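Local coordinates for Orf34 (Pseudomonas syringae pv. syringae, PDB 5KLP), which acetylates host proteins on serine and threonine, and itself on lysine, from acetyl-CoA with inositol hexakisphosphate as cofactor, impairing the microtubule network and immunity of the plant, at residues 26-29 / 30-33; 190-193 / 194-198. The protein carries 10 engineered substitutions. One frame throughout, in Å; residues are numbered along the deposited sequence.

Interactions 1 and 2 lie on two separate helices, 21-36 and 189-202, that reach the same inositol hexakisphosphate. Their centres are about 21 Å apart and their nearest atoms about 9 Å, without touching. The cofactor bridges them: Lys26 of interaction 1 holds one phosphate, whose phosphorus is P4, while Asn195 of interaction 2 binds another, that of P3. Helix 324-340 is a second link, since Ile27 and Leu30 pack on its Leu330, and Met191 and Asn195 on its Arg329 and Phe328. Residues 190-198 follow directly on the active-site Cys189, so interaction 2 places a cofactor contact on the helix that carries the catalytic cysteine, while interaction 1 supplies one from a helix near the fold's edge.

Interaction 1 of 2, residues 26-29 / 30-33; sequences KIND and LKPY. With IHP (inositol hexakisphosphate), chain D.
Leu30 and Lys31 reach back one turn of helix 21-36 to the carbonyls of Lys26 and Ile27. Leu30 N donates to Lys26 O at 3.2 Å, with a bent N-H...O angle of 140°, and adds a weak bond to Ile27 O; Lys31 N gives Ile27 O its stronger bond, 3.0 Å long. The series then breaks. Pro32 has no N-H to offer Asn28 O; its ring carbon CD, bonded where the hydrogen would be, stands 3.2 Å from that oxygen. Asp29 O likewise receives no bond from Tyr33 N, which turns weakly to Leu30 O; instead CD2 at the edge of the Tyr33 ring lies 3.2 Å from Asp29 O. The helix is kinked here. Tyr33 O is satisfied from outside, by NE2 of Gln341.

On the flank of the helix, the chain of Lys31 bends at chi3 (-53°), laying its polar end across Ile27, with NZ 3.3 Å from CG2. Ile27 and Leu30 are the apolar residues of the turn, suited to burial against Leu49 of helix 40-53 and Leu330 of helix 324-340.

The side chain of Lys26 leads away from the turn. A long, flexible cation suits a position that must span the distance to the ligand: the chain is extended as far as CE, then bends at chi4 (-89°), bringing NZ to a phosphate of inositol hexakisphosphate. NZ grips O44 at 2.7 Å and adds a weak bond of 3.5 Å to O24 of the same phosphate. Other basic residues, among them Arg299, Lys199, Lys202 and Lys262, also bond the cofactor. The arrangement is thus a proline-kinked helix whose lysine helps line the basic inositol phosphate pocket of this YopJ-family acetyltransferase.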
ATOM      1  N   LYS A  26       3.534 -11.450 -18.075  1.00 24.44           N
ATOM      2  CA  LYS A  26       2.387 -10.662 -17.644  1.00 28.01           C
ATOM      3  C   LYS A  26       1.935  -9.718 -18.759  1.00 28.85           C
ATOM      4  O   LYS A  26       0.746  -9.476 -18.920  1.00 26.57           O
ATOM      5  CB  LYS A  26       2.691  -9.897 -16.362  1.00 28.26           C
ATOM      6  CG  LYS A  26       2.857 -10.793 -15.146  1.00 31.33           C
ATOM      7  CD  LYS A  26       3.107  -9.957 -13.907  1.00 33.89           C
ATOM      8  CE  LYS A  26       3.212 -10.807 -12.643  1.00 37.87           C
ATOM      9  NZ  LYS A  26       1.903 -11.041 -11.972  1.00 36.76           N
ATOM     10  N   ILE A  27       2.888  -9.203 -19.531  1.00 29.73           N
ATOM     11  CA  ILE A  27       2.570  -8.400 -20.709  1.00 29.73           C
ATOM     12  C   ILE A  27       1.780  -9.238 -21.724  1.00 31.01           C
ATOM     13  O   ILE A  27       0.725  -8.820 -22.209  1.00 29.74           O
ATOM     14  CB  ILE A  27       3.859  -7.838 -21.376  1.00 26.56           C
ATOM     15  CG1 ILE A  27       4.459  -6.727 -20.514  1.00 26.36           C
ATOM     16  CG2 ILE A  27       3.573  -7.332 -22.789  1.00 27.66           C
ATOM     17  CD1 ILE A  27       5.834  -6.303 -20.945  1.00 29.13           C
ATOM     18  N   ASN A  28       2.296 -10.419 -22.048  1.00 28.18           N
ATOM     19  CA  ASN A  28       1.638 -11.293 -23.019  1.00 31.47           C
ATOM     20  C   ASN A  28       0.237 -11.753 -22.581  1.00 28.21           C
ATOM     21  O   ASN A  28      -0.661 -11.919 -23.406  1.00 31.08           O
ATOM     22  CB  ASN A  28       2.522 -12.498 -23.312  1.00 33.69           C
ATOM     23  CG  ASN A  28       3.827 -12.098 -23.981  1.00 40.07           C
ATOM     24  OD1 ASN A  28       3.924 -11.015 -24.561  1.00 34.39           O
ATOM     25  ND2 ASN A  28       4.825 -12.978 -23.928  1.00 36.21           N
ATOM     26  N   ASP A  29       0.060 -11.974 -21.285  1.00 30.22           N
ATOM     27  CA  ASP A  29      -1.237 -12.364 -20.754  1.00 35.82           C
ATOM     28  C   ASP A  29      -2.260 -11.232 -20.883  1.00 37.51           C
ATOM     29  O   ASP A  29      -3.440 -11.484 -21.119  1.00 28.65           O
ATOM     30  CB  ASP A  29      -1.114 -12.806 -19.295  1.00 32.60           C
ATOM     31  CG  ASP A  29      -0.438 -14.159 -19.152  1.00 49.75           C
ATOM     32  OD1 ASP A  29      -0.412 -14.918 -20.143  1.00 53.02           O
ATOM     33  OD2 ASP A  29       0.052 -14.471 -18.045  1.00 62.33           O
ATOM     34  N   LEU A  30      -1.814  -9.989 -20.722  1.00 23.45           N
ATOM     35  CA  LEU A  30      -2.744  -8.873 -20.714  1.00 25.30           C
ATOM     36  C   LEU A  30      -3.097  -8.423 -22.132  1.00 30.97           C
ATOM     37  O   LEU A  30      -4.240  -8.046 -22.401  1.00 30.45           O
ATOM     38  CB  LEU A  30      -2.176  -7.691 -19.917  1.00 22.47           C
ATOM     39  CG  LEU A  30      -3.065  -6.439 -19.953  1.00 32.04           C
ATOM     40  CD1 LEU A  30      -4.472  -6.750 -19.438  1.00 21.71           C
ATOM     41  CD2 LEU A  30      -2.457  -5.269 -19.184  1.00 29.13           C
ATOM     42  N   LYS A  31      -2.123  -8.502 -23.036  1.00 25.13           N
ATOM     43  CA  LYS A  31      -2.253  -7.948 -24.377  1.00 34.68           C
ATOM     44  C   LYS A  31      -3.553  -8.274 -25.140  1.00 33.56           C
ATOM     45  O   LYS A  31      -4.189  -7.357 -25.661  1.00 33.45           O
ATOM     46  CB  LYS A  31      -1.046  -8.382 -25.211  1.00 46.14           C
ATOM     47  CG  LYS A  31      -0.852  -7.583 -26.474  1.00 54.14           C
ATOM     48  CD  LYS A  31       0.605  -7.589 -26.878  1.00 53.03           C
ATOM     49  CE  LYS A  31       1.477  -7.153 -25.722  1.00 51.06           C
ATOM     50  NZ  LYS A  31       2.920  -7.279 -26.071  1.00 55.72           N
ATOM     51  N   PRO A  32      -3.960  -9.558 -25.208  1.00 31.33           N
ATOM     52  CA  PRO A  32      -5.202  -9.827 -25.952  1.00 38.13           C
ATOM     53  C   PRO A  32      -6.427  -9.161 -25.326  1.00 32.86           C
ATOM     54  O   PRO A  32      -7.335  -8.763 -26.053  1.00 32.42           O
ATOM     55  CB  PRO A  32      -5.323 -11.360 -25.914  1.00 28.31           C
ATOM     56  CG  PRO A  32      -4.516 -11.775 -24.760  1.00 32.87           C
ATOM     57  CD  PRO A  32      -3.381 -10.798 -24.666  1.00 31.09           C
ATOM     58  N   TYR A  33      -6.461  -9.051 -24.002  1.00 34.59           N
ATOM     59  CA  TYR A  33      -7.590  -8.389 -23.356  1.00 33.14           C
ATOM     60  C   TYR A  33      -7.642  -6.926 -23.755  1.00 33.74           C
ATOM     61  O   TYR A  33      -8.717  -6.388 -24.035  1.00 28.16           O
ATOM     62  CB  TYR A  33      -7.505  -8.488 -21.838  1.00 30.73           C
ATOM     63  CG  TYR A  33      -7.655  -9.879 -21.266  1.00 42.10           C
ATOM     64  CD1 TYR A  33      -8.917 -10.454 -21.104  1.00 41.64           C
ATOM     65  CD2 TYR A  33      -6.544 -10.607 -20.857  1.00 43.29           C
ATOM     66  CE1 TYR A  33      -9.062 -11.716 -20.563  1.00 43.27           C
ATOM     67  CE2 TYR A  33      -6.681 -11.873 -20.314  1.00 46.08           C
ATOM     68  CZ  TYR A  33      -7.939 -12.420 -20.171  1.00 48.94           C
ATOM     69  OH  TYR A  33      -8.073 -13.679 -19.634  1.00 56.18           O
TER
HETATM   70  C1  IHP D 401      -2.179 -13.920  -7.403  1.00 32.19           C
HETATM   71  C2  IHP D 401      -1.364 -12.627  -6.946  1.00 29.30           C
HETATM   72  C3  IHP D 401       0.122 -12.352  -7.393  1.00 41.92           C
HETATM   73  C4  IHP D 401       0.771 -13.538  -8.249  1.00 35.79           C
HETATM   74  C5  IHP D 401       0.150 -14.918  -8.149  1.00 35.34           C
HETATM   75  C6  IHP D 401      -1.324 -14.712  -8.471  1.00 41.40           C
HETATM   76  O11 IHP D 401      -2.585 -14.647  -6.394  1.00 41.17           O
HETATM   77  P1  IHP D 401      -4.141 -15.120  -5.921  1.00 32.60           P
HETATM   78  O21 IHP D 401      -4.256 -15.075  -4.399  1.00 42.79           O
HETATM   79  O31 IHP D 401      -4.407 -16.557  -6.382  1.00 48.03           O
HETATM   80  O41 IHP D 401      -5.262 -14.262  -6.481  1.00 36.45           O
HETATM   81  O12 IHP D 401      -1.524 -12.334  -5.611  1.00 22.03           O
HETATM   82  P2  IHP D 401      -2.296 -10.888  -5.230  1.00 23.28           P
HETATM   83  O22 IHP D 401      -3.719 -10.886  -5.826  1.00 22.89           O
HETATM   84  O32 IHP D 401      -2.394 -10.596  -3.728  1.00 22.79           O
HETATM   85  O42 IHP D 401      -1.552  -9.731  -5.941  1.00 18.87           O
HETATM   86  O13 IHP D 401       0.777 -12.146  -6.320  1.00 45.75           O
HETATM   87  P3  IHP D 401       1.655 -10.868  -5.660  1.00 22.02           P
HETATM   88  O23 IHP D 401       0.938  -9.540  -5.414  1.00 21.35           O
HETATM   89  O33 IHP D 401       1.867 -11.578  -4.325  1.00 18.70           O
HETATM   90  O43 IHP D 401       2.982 -10.595  -6.361  1.00 19.28           O
HETATM   91  O14 IHP D 401       2.095 -13.627  -8.054  1.00 25.15           O
HETATM   92  P4  IHP D 401       3.184 -12.975  -9.063  1.00 26.68           P
HETATM   93  O24 IHP D 401       3.328 -11.468  -8.840  1.00 24.27           O
HETATM   94  O34 IHP D 401       4.565 -13.649  -8.934  1.00 27.00           O
HETATM   95  O44 IHP D 401       2.747 -13.169 -10.527  1.00 29.35           O
HETATM   96  O15 IHP D 401       0.435 -15.626  -7.044  1.00 36.84           O
HETATM   97  P5  IHP D 401       1.386 -17.043  -7.056  1.00 40.09           P
HETATM   98  O25 IHP D 401       2.110 -17.199  -8.398  1.00 37.03           O
HETATM   99  O35 IHP D 401       2.470 -16.988  -5.944  1.00 28.82           O
HETATM  100  O45 IHP D 401       0.551 -18.309  -6.835  1.00 43.87           O
HETATM  101  O16 IHP D 401      -1.905 -15.874  -8.767  1.00 55.05           O
HETATM  102  P6  IHP D 401      -3.087 -16.072  -9.879  1.00 40.23           P
HETATM  103  O26 IHP D 401      -2.851 -15.152 -11.075  1.00 44.34           O
HETATM  104  O36 IHP D 401      -3.148 -17.527 -10.379  1.00 54.26           O
HETATM  105  O46 IHP D 401      -4.459 -15.748  -9.277  1.00 42.01           O

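Interaction 2 of 2, residues 190-193 / 194-198; sequences VMYS and LNYAI. With IHP (inositol hexakisphosphate), chain D.
Four successive i to i+4 bonds, from Leu194 N to Val190 O through Ala197 N to Ser193 O, make residues 190-198 a regular alpha-helix, the Asn195 N to Met191 O bond being 2.9 Å long. Met191, a selenomethionine here, places CE 4.3 Å from CD2 of Leu194; of these flexible apolar chains, Met191 packs on helices 61-79 and 324-340, Leu194 on helix 324-340 and strand 85-87. The rings of Tyr192 and Tyr196 meet more loosely, CE1 of Tyr196 coming to the edge of the Tyr192 ring, 4.4 Å from CD1. Tyrosine suits both places, because each ring packs while its hydroxyl reaches a bond: Tyr192 OH to His263 O, Tyr196 OH to Phe260 O and Thr180. Small Ser193 fits against the helix, its OG bonding the carbonyl of Cys189.

Asn195 faces the cofactor. With CG anti to the backbone N (chi1 -176°), its ND2 donates to O23 of inositol hexakisphosphate at 3.0 Å and 143°. Ile198 adds a van der Waals contact, its methyl CG2 lying 3.3 Å from O32 of a different phosphate. Asn195 thus adds one neutral N-H bond among the lysines round the phosphates, on the buried helix that begins with the active-site Cys189.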
ATOM      1  N   VAL A 190      -0.730   4.256  -5.883  1.00 15.08           N
ATOM      2  CA  VAL A 190      -2.043   3.657  -5.969  1.00 17.92           C
ATOM      3  C   VAL A 190      -1.931   2.137  -6.074  1.00 18.66           C
ATOM      4  O   VAL A 190      -2.702   1.424  -5.446  1.00 17.57           O
ATOM      5  CB  VAL A 190      -2.844   4.184  -7.161  1.00 15.28           C
ATOM      6  CG1 VAL A 190      -4.184   3.492  -7.240  1.00 13.38           C
ATOM      7  CG2 VAL A 190      -3.043   5.700  -7.054  1.00 21.12           C
HETATM    8  N   MSE A 191      -0.984   1.650  -6.875  1.00 15.40           N
HETATM    9  CA  MSE A 191      -0.806   0.212  -7.055  1.00 14.55           C
HETATM   10  C   MSE A 191      -0.289  -0.431  -5.758  1.00 14.41           C
HETATM   11  O   MSE A 191      -0.742  -1.517  -5.390  1.00 17.87           O
HETATM   12  CB  MSE A 191       0.148  -0.080  -8.220  1.00 13.19           C
HETATM   13  CG  MSE A 191      -0.492   0.120  -9.603  1.00 17.60           C
HETATM   14 SE   MSE A 191      -2.152  -0.958  -9.788  1.00 32.83          SE
HETATM   15  CE  MSE A 191      -3.458   0.511  -9.681  1.00 22.92           C
ATOM     16  N   TYR A 192       0.641   0.227  -5.062  1.00 14.00           N
ATOM     17  CA  TYR A 192       1.106  -0.315  -3.774  1.00 16.22           C
ATOM     18  C   TYR A 192      -0.052  -0.363  -2.785  1.00 13.22           C
ATOM     19  O   TYR A 192      -0.228  -1.339  -2.067  1.00 15.13           O
ATOM     20  CB  TYR A 192       2.257   0.508  -3.175  1.00 14.18           C
ATOM     21  CG  TYR A 192       3.606   0.181  -3.774  1.00 16.16           C
ATOM     22  CD1 TYR A 192       4.312  -0.944  -3.375  1.00 16.12           C
ATOM     23  CD2 TYR A 192       4.157   0.988  -4.773  1.00 16.67           C
ATOM     24  CE1 TYR A 192       5.552  -1.253  -3.945  1.00 13.57           C
ATOM     25  CE2 TYR A 192       5.383   0.691  -5.338  1.00 17.23           C
ATOM     26  CZ  TYR A 192       6.077  -0.426  -4.918  1.00 15.64           C
ATOM     27  OH  TYR A 192       7.297  -0.715  -5.490  1.00 17.42           O
ATOM     28  N   SER A 193      -0.847   0.701  -2.758  1.00 11.56           N
ATOM     29  CA  SER A 193      -1.958   0.768  -1.820  1.00 17.22           C
ATOM     30  C   SER A 193      -3.003  -0.307  -2.113  1.00 17.93           C
ATOM     31  O   SER A 193      -3.550  -0.915  -1.192  1.00 16.99           O
ATOM     32  CB  SER A 193      -2.599   2.166  -1.850  1.00 19.44           C
ATOM     33  OG  SER A 193      -1.685   3.161  -1.400  1.00 22.96           O
ATOM     34  N   LEU A 194      -3.302  -0.517  -3.396  1.00 20.52           N
ATOM     35  CA  LEU A 194      -4.251  -1.560  -3.791  1.00 16.30           C
ATOM     36  C   LEU A 194      -3.695  -2.929  -3.424  1.00 16.45           C
ATOM     37  O   LEU A 194      -4.391  -3.761  -2.838  1.00 19.30           O
ATOM     38  CB  LEU A 194      -4.564  -1.479  -5.298  1.00 15.72           C
ATOM     39  CG  LEU A 194      -5.439  -2.598  -5.867  1.00 19.88           C
ATOM     40  CD1 LEU A 194      -6.776  -2.645  -5.131  1.00 18.71           C
ATOM     41  CD2 LEU A 194      -5.667  -2.437  -7.382  1.00 20.58           C
ATOM     42  N   ASN A 195      -2.433  -3.166  -3.759  1.00 17.23           N
ATOM     43  CA  ASN A 195      -1.815  -4.437  -3.404  1.00 16.28           C
ATOM     44  C   ASN A 195      -1.828  -4.644  -1.902  1.00 18.09           C
ATOM     45  O   ASN A 195      -2.096  -5.742  -1.416  1.00 17.90           O
ATOM     46  CB  ASN A 195      -0.373  -4.521  -3.921  1.00 15.20           C
ATOM     47  CG  ASN A 195       0.258  -5.880  -3.641  1.00 21.38           C
ATOM     48  OD1 ASN A 195       0.908  -6.070  -2.623  1.00 21.67           O
ATOM     49  ND2 ASN A 195       0.037  -6.837  -4.543  1.00 21.57           N
ATOM     50  N   TYR A 196      -1.551  -3.572  -1.170  1.00 16.45           N
ATOM     51  CA  TYR A 196      -1.496  -3.632   0.281  1.00 18.34           C
ATOM     52  C   TYR A 196      -2.849  -3.972   0.900  1.00 15.65           C
ATOM     53  O   TYR A 196      -2.921  -4.696   1.903  1.00 16.82           O
ATOM     54  CB  TYR A 196      -0.975  -2.304   0.833  1.00 17.95           C
ATOM     55  CG  TYR A 196       0.545  -2.212   0.849  1.00 16.98           C
ATOM     56  CD1 TYR A 196       1.337  -3.140   0.157  1.00 11.97           C
ATOM     57  CD2 TYR A 196       1.188  -1.222   1.590  1.00 15.90           C
ATOM     58  CE1 TYR A 196       2.720  -3.068   0.185  1.00 13.36           C
ATOM     59  CE2 TYR A 196       2.577  -1.143   1.633  1.00 18.86           C
ATOM     60  CZ  TYR A 196       3.337  -2.069   0.934  1.00 21.27           C
ATOM     61  OH  TYR A 196       4.712  -1.980   0.995  1.00 16.14           O
ATOM     62  N   ALA A 197      -3.920  -3.453   0.308  1.00 13.93           N
ATOM     63  CA  ALA A 197      -5.273  -3.766   0.776  1.00 21.98           C
ATOM     64  C   ALA A 197      -5.531  -5.259   0.650  1.00 18.64           C
ATOM     65  O   ALA A 197      -6.021  -5.896   1.584  1.00 18.90           O
ATOM     66  CB  ALA A 197      -6.328  -2.975  -0.018  1.00 20.38           C
ATOM     67  N   ILE A 198      -5.201  -5.814  -0.511  1.00 18.44           N
ATOM     68  CA  ILE A 198      -5.355  -7.257  -0.736  1.00 21.42           C
ATOM     69  C   ILE A 198      -4.506  -8.059   0.262  1.00 25.51           C
ATOM     70  O   ILE A 198      -4.968  -9.072   0.806  1.00 22.47           O
ATOM     71  CB  ILE A 198      -4.962  -7.659  -2.173  1.00 18.11           C
ATOM     72  CG1 ILE A 198      -5.838  -6.915  -3.189  1.00 23.34           C
ATOM     73  CG2 ILE A 198      -5.098  -9.183  -2.354  1.00 16.19           C
ATOM     74  CD1 ILE A 198      -5.404  -7.096  -4.634  1.00 26.62           C
TER
HETATM   75  C1  IHP D 401      -2.179 -13.920  -7.403  1.00 32.19           C
HETATM   76  C2  IHP D 401      -1.364 -12.627  -6.946  1.00 29.30           C
HETATM   77  C3  IHP D 401       0.122 -12.352  -7.393  1.00 41.92           C
HETATM   78  C4  IHP D 401       0.771 -13.538  -8.249  1.00 35.79           C
HETATM   79  C5  IHP D 401       0.150 -14.918  -8.149  1.00 35.34           C
HETATM   80  C6  IHP D 401      -1.324 -14.712  -8.471  1.00 41.40           C
HETATM   81  O11 IHP D 401      -2.585 -14.647  -6.394  1.00 41.17           O
HETATM   82  P1  IHP D 401      -4.141 -15.120  -5.921  1.00 32.60           P
HETATM   83  O21 IHP D 401      -4.256 -15.075  -4.399  1.00 42.79           O
HETATM   84  O31 IHP D 401      -4.407 -16.557  -6.382  1.00 48.03           O
HETATM   85  O41 IHP D 401      -5.262 -14.262  -6.481  1.00 36.45           O
HETATM   86  O12 IHP D 401      -1.524 -12.334  -5.611  1.00 22.03           O
HETATM   87  P2  IHP D 401      -2.296 -10.888  -5.230  1.00 23.28           P
HETATM   88  O22 IHP D 401      -3.719 -10.886  -5.826  1.00 22.89           O
HETATM   89  O32 IHP D 401      -2.394 -10.596  -3.728  1.00 22.79           O
HETATM   90  O42 IHP D 401      -1.552  -9.731  -5.941  1.00 18.87           O
HETATM   91  O13 IHP D 401       0.777 -12.146  -6.320  1.00 45.75           O
HETATM   92  P3  IHP D 401       1.655 -10.868  -5.660  1.00 22.02           P
HETATM   93  O23 IHP D 401       0.938  -9.540  -5.414  1.00 21.35           O
HETATM   94  O33 IHP D 401       1.867 -11.578  -4.325  1.00 18.70           O
HETATM   95  O43 IHP D 401       2.982 -10.595  -6.361  1.00 19.28           O
HETATM   96  O14 IHP D 401       2.095 -13.627  -8.054  1.00 25.15           O
HETATM   97  P4  IHP D 401       3.184 -12.975  -9.063  1.00 26.68           P
HETATM   98  O24 IHP D 401       3.328 -11.468  -8.840  1.00 24.27           O
HETATM   99  O34 IHP D 401       4.565 -13.649  -8.934  1.00 27.00           O
HETATM  100  O44 IHP D 401       2.747 -13.169 -10.527  1.00 29.35           O
HETATM  101  O15 IHP D 401       0.435 -15.626  -7.044  1.00 36.84           O
HETATM  102  P5  IHP D 401       1.386 -17.043  -7.056  1.00 40.09           P
HETATM  103  O25 IHP D 401       2.110 -17.199  -8.398  1.00 37.03           O
HETATM  104  O35 IHP D 401       2.470 -16.988  -5.944  1.00 28.82           O
HETATM  105  O45 IHP D 401       0.551 -18.309  -6.835  1.00 43.87           O
HETATM  106  O16 IHP D 401      -1.905 -15.874  -8.767  1.00 55.05           O
HETATM  107  P6  IHP D 401      -3.087 -16.072  -9.879  1.00 40.23           P
HETATM  108  O26 IHP D 401      -2.851 -15.152 -11.075  1.00 44.34           O
HETATM  109  O36 IHP D 401      -3.148 -17.527 -10.379  1.00 54.26           O
HETATM  110  O46 IHP D 401      -4.459 -15.748  -9.277  1.00 42.01           O